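Local coordinates for enoyl-CoA hydratase/isomerase (Pseudomonas aeruginosa, PDB 3LAO), which probably hydrates the double bond of a steroid side-chain enoyl-CoA thioester as a trimeric member of the crotonase-like enoyl-CoA hydratase/isomerase family, at residues B[108-113]-B[125-130]. Sequence-based numbering, arbitrary orientation.
Sequences LVVAVQ and LNADIA
Two parallel strands of the crotonase core sheet pair at their N-terminal ends, Val-109 opposite Ile-129 and Val-110 opposite Ala-130. The parallel assignment rests on Val-110, hydrogen-bonded to both neighbours of its partner Ala-130: to Ile-129, N to O at 2.7 Å, and to Val-131. A C-H contact from Ala-130 CA to Val-110 O (3.3 Å) supplements it. Just before strand 129-133 begins, Asp-128 takes hold of Leu-108 twice: its backbone N donates to Leu-108 O (2.8 Å), while its carboxylate OD2 accepts the N-H of Leu-108 (N to OD2 2.9 Å). That N-H reaches OD2 on the anti side, 35° out of the carboxylate plane. A chi1 of -54° sets the Asp-128 carboxylate beside its backbone N, letting one residue serve both polar groups of Leu-108. OD2 also forms a salt bridge with Arg-104, and OD1 accepts a hydrogen bond from NE1 of Trp-163 of a second subunit, so the buried carboxylate links the start of strand 108-112 to that subunit. In chain order the strands are joined through helix 119-125, a beta-alpha-beta crossover that also includes the short strand 115-117. One face of the pair carries Val-109 and Ile-129, side by side with CG2 of Val-109 3.8 Å from CB of Ile-129, and helix 196-209 covers them through Ala-200 and Tyr-203. On the other face CG1 of Val-110, held between its backbone N and carbonyl carbon, touches the methyls of both Ala-127 and Ala-130, 3.7 Å from each CB. The Ala-127 methyl also meets CG and CD2 of Leu-108, both at 4.1 Å.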
ATOM      1  N   LEU B 108     -18.718   1.080   6.838  1.00 29.46           N
ATOM      2  CA  LEU B 108     -19.603   0.648   5.773  1.00 26.09           C
ATOM      3  C   LEU B 108     -19.157  -0.704   5.254  1.00 27.62           C
ATOM      4  O   LEU B 108     -17.980  -0.935   5.019  1.00 31.20           O
ATOM      5  CB  LEU B 108     -19.597   1.679   4.652  1.00 31.91           C
ATOM      6  CG  LEU B 108     -20.307   1.304   3.352  1.00 33.28           C
ATOM      7  CD1 LEU B 108     -21.758   1.290   3.589  1.00 37.71           C
ATOM      8  CD2 LEU B 108     -19.970   2.397   2.405  1.00 40.65           C
ATOM      9  N   VAL B 109     -20.104  -1.609   5.111  1.00 31.22           N
ATOM     10  CA  VAL B 109     -19.840  -2.926   4.601  1.00 34.61           C
ATOM     11  C   VAL B 109     -20.650  -3.002   3.317  1.00 37.99           C
ATOM     12  O   VAL B 109     -21.767  -2.488   3.258  1.00 35.10           O
ATOM     13  CB  VAL B 109     -20.357  -4.003   5.563  1.00 33.05           C
ATOM     14  CG1 VAL B 109     -20.439  -5.368   4.849  1.00 25.30           C
ATOM     15  CG2 VAL B 109     -19.490  -4.072   6.796  1.00 35.41           C
ATOM     16  N   VAL B 110     -20.095  -3.622   2.285  1.00 31.20           N
ATOM     17  CA  VAL B 110     -20.819  -3.698   1.051  1.00 25.72           C
ATOM     18  C   VAL B 110     -20.886  -5.121   0.501  1.00 31.75           C
ATOM     19  O   VAL B 110     -19.882  -5.867   0.515  1.00 34.60           O
ATOM     20  CB  VAL B 110     -20.235  -2.728  -0.007  1.00 33.34           C
ATOM     21  CG1 VAL B 110     -18.787  -3.180  -0.453  1.00 27.10           C
ATOM     22  CG2 VAL B 110     -21.179  -2.684  -1.180  1.00 27.84           C
ATOM     23  N   ALA B 111     -22.069  -5.485   0.012  1.00 31.04           N
ATOM     24  CA  ALA B 111     -22.295  -6.770  -0.679  1.00 29.99           C
ATOM     25  C   ALA B 111     -22.574  -6.564  -2.173  1.00 27.38           C
ATOM     26  O   ALA B 111     -23.468  -5.802  -2.526  1.00 27.55           O
ATOM     27  CB  ALA B 111     -23.476  -7.511  -0.021  1.00 25.64           C
ATOM     28  N   VAL B 112     -21.839  -7.261  -3.041  1.00 24.40           N
ATOM     29  CA  VAL B 112     -22.008  -7.126  -4.495  1.00 28.35           C
ATOM     30  C   VAL B 112     -22.181  -8.458  -5.236  1.00 33.65           C
ATOM     31  O   VAL B 112     -21.527  -9.455  -4.929  1.00 29.21           O
ATOM     32  CB  VAL B 112     -20.792  -6.489  -5.162  1.00 28.39           C
ATOM     33  CG1 VAL B 112     -20.456  -5.139  -4.546  1.00 27.73           C
ATOM     34  CG2 VAL B 112     -19.679  -7.400  -5.022  1.00 32.36           C
ATOM     35  N   GLN B 113     -22.996  -8.417  -6.280  1.00 33.34           N
ATOM     36  CA  GLN B 113     -23.297  -9.593  -7.089  1.00 38.44           C
ATOM     37  C   GLN B 113     -23.500  -9.238  -8.551  1.00 37.36           C
ATOM     38  O   GLN B 113     -23.948  -8.123  -8.894  1.00 30.00           O
ATOM     39  CB  GLN B 113     -24.587 -10.255  -6.601  1.00 37.57           C
ATOM     40  CG  GLN B 113     -25.872  -9.581  -7.117  1.00 34.09           C
ATOM     41  CD  GLN B 113     -26.293  -8.358  -6.307  1.00 42.76           C
ATOM     42  OE1 GLN B 113     -25.460  -7.514  -5.931  1.00 41.93           O
ATOM     43  NE2 GLN B 113     -27.611  -8.236  -6.063  1.00 42.10           N
ATOM     44  N   LEU B 125     -14.789   0.110  -3.250  1.00 36.03           N
ATOM     45  CA  LEU B 125     -13.493   0.336  -2.594  1.00 34.00           C
ATOM     46  C   LEU B 125     -13.555   1.446  -1.549  1.00 36.80           C
ATOM     47  O   LEU B 125     -12.583   1.715  -0.879  1.00 40.13           O
ATOM     48  CB  LEU B 125     -12.417   0.699  -3.603  1.00 27.58           C
ATOM     49  CG  LEU B 125     -12.107  -0.341  -4.671  1.00 33.50           C
ATOM     50  CD1 LEU B 125     -11.235   0.272  -5.781  1.00 20.28           C
ATOM     51  CD2 LEU B 125     -11.442  -1.535  -3.998  1.00 40.61           C
ATOM     52  N   ASN B 126     -14.692   2.112  -1.451  1.00 28.76           N
ATOM     53  CA  ASN B 126     -14.874   3.127  -0.465  1.00 28.39           C
ATOM     54  C   ASN B 126     -15.421   2.520   0.826  1.00 31.30           C
ATOM     55  O   ASN B 126     -15.651   3.200   1.810  1.00 45.97           O
ATOM     56  CB  ASN B 126     -15.842   4.168  -0.998  1.00 36.50           C
ATOM     57  CG  ASN B 126     -15.889   5.404  -0.130  1.00 48.40           C
ATOM     58  OD1 ASN B 126     -14.880   6.106   0.013  1.00 56.26           O
ATOM     59  ND2 ASN B 126     -17.048   5.669   0.480  1.00 42.26           N
ATOM     60  N   ALA B 127     -15.638   1.227   0.821  1.00 27.51           N
ATOM     61  CA  ALA B 127     -16.182   0.553   1.987  1.00 30.21           C
ATOM     62  C   ALA B 127     -15.064  -0.094   2.835  1.00 33.45           C
ATOM     63  O   ALA B 127     -13.915  -0.160   2.425  1.00 30.51           O
ATOM     64  CB  ALA B 127     -17.161  -0.492   1.538  1.00 20.93           C
ATOM     65  N   ASP B 128     -15.412  -0.578   4.017  1.00 33.24           N
ATOM     66  CA  ASP B 128     -14.437  -1.220   4.893  1.00 29.63           C
ATOM     67  C   ASP B 128     -14.389  -2.729   4.785  1.00 27.27           C
ATOM     68  O   ASP B 128     -13.398  -3.341   5.104  1.00 34.15           O
ATOM     69  CB  ASP B 128     -14.775  -0.817   6.294  1.00 28.93           C
ATOM     70  CG  ASP B 128     -14.844   0.670   6.419  1.00 31.43           C
ATOM     71  OD1 ASP B 128     -13.936   1.320   5.865  1.00 31.36           O
ATOM     72  OD2 ASP B 128     -15.819   1.185   7.007  1.00 33.10           O
ATOM     73  N   ILE B 129     -15.490  -3.320   4.365  1.00 27.72           N
ATOM     74  CA  ILE B 129     -15.601  -4.744   4.109  1.00 29.88           C
ATOM     75  C   ILE B 129     -16.436  -4.883   2.854  1.00 35.79           C
ATOM     76  O   ILE B 129     -17.506  -4.228   2.704  1.00 34.31           O
ATOM     77  CB  ILE B 129     -16.381  -5.461   5.184  1.00 29.67           C
ATOM     78  CG1 ILE B 129     -15.793  -5.174   6.580  1.00 35.19           C
ATOM     79  CG2 ILE B 129     -16.489  -6.952   4.829  1.00 24.81           C
ATOM     80  CD1 ILE B 129     -14.421  -5.690   6.828  1.00 29.53           C
ATOM     81  N   ALA B 130     -15.926  -5.712   1.950  1.00 29.85           N
ATOM     82  CA  ALA B 130     -16.558  -5.960   0.674  1.00 27.15           C
ATOM     83  C   ALA B 130     -16.686  -7.447   0.437  1.00 26.55           C
ATOM     84  O   ALA B 130     -15.695  -8.172   0.417  1.00 35.96           O
ATOM     85  CB  ALA B 130     -15.748  -5.268  -0.494  1.00 21.39           C
TER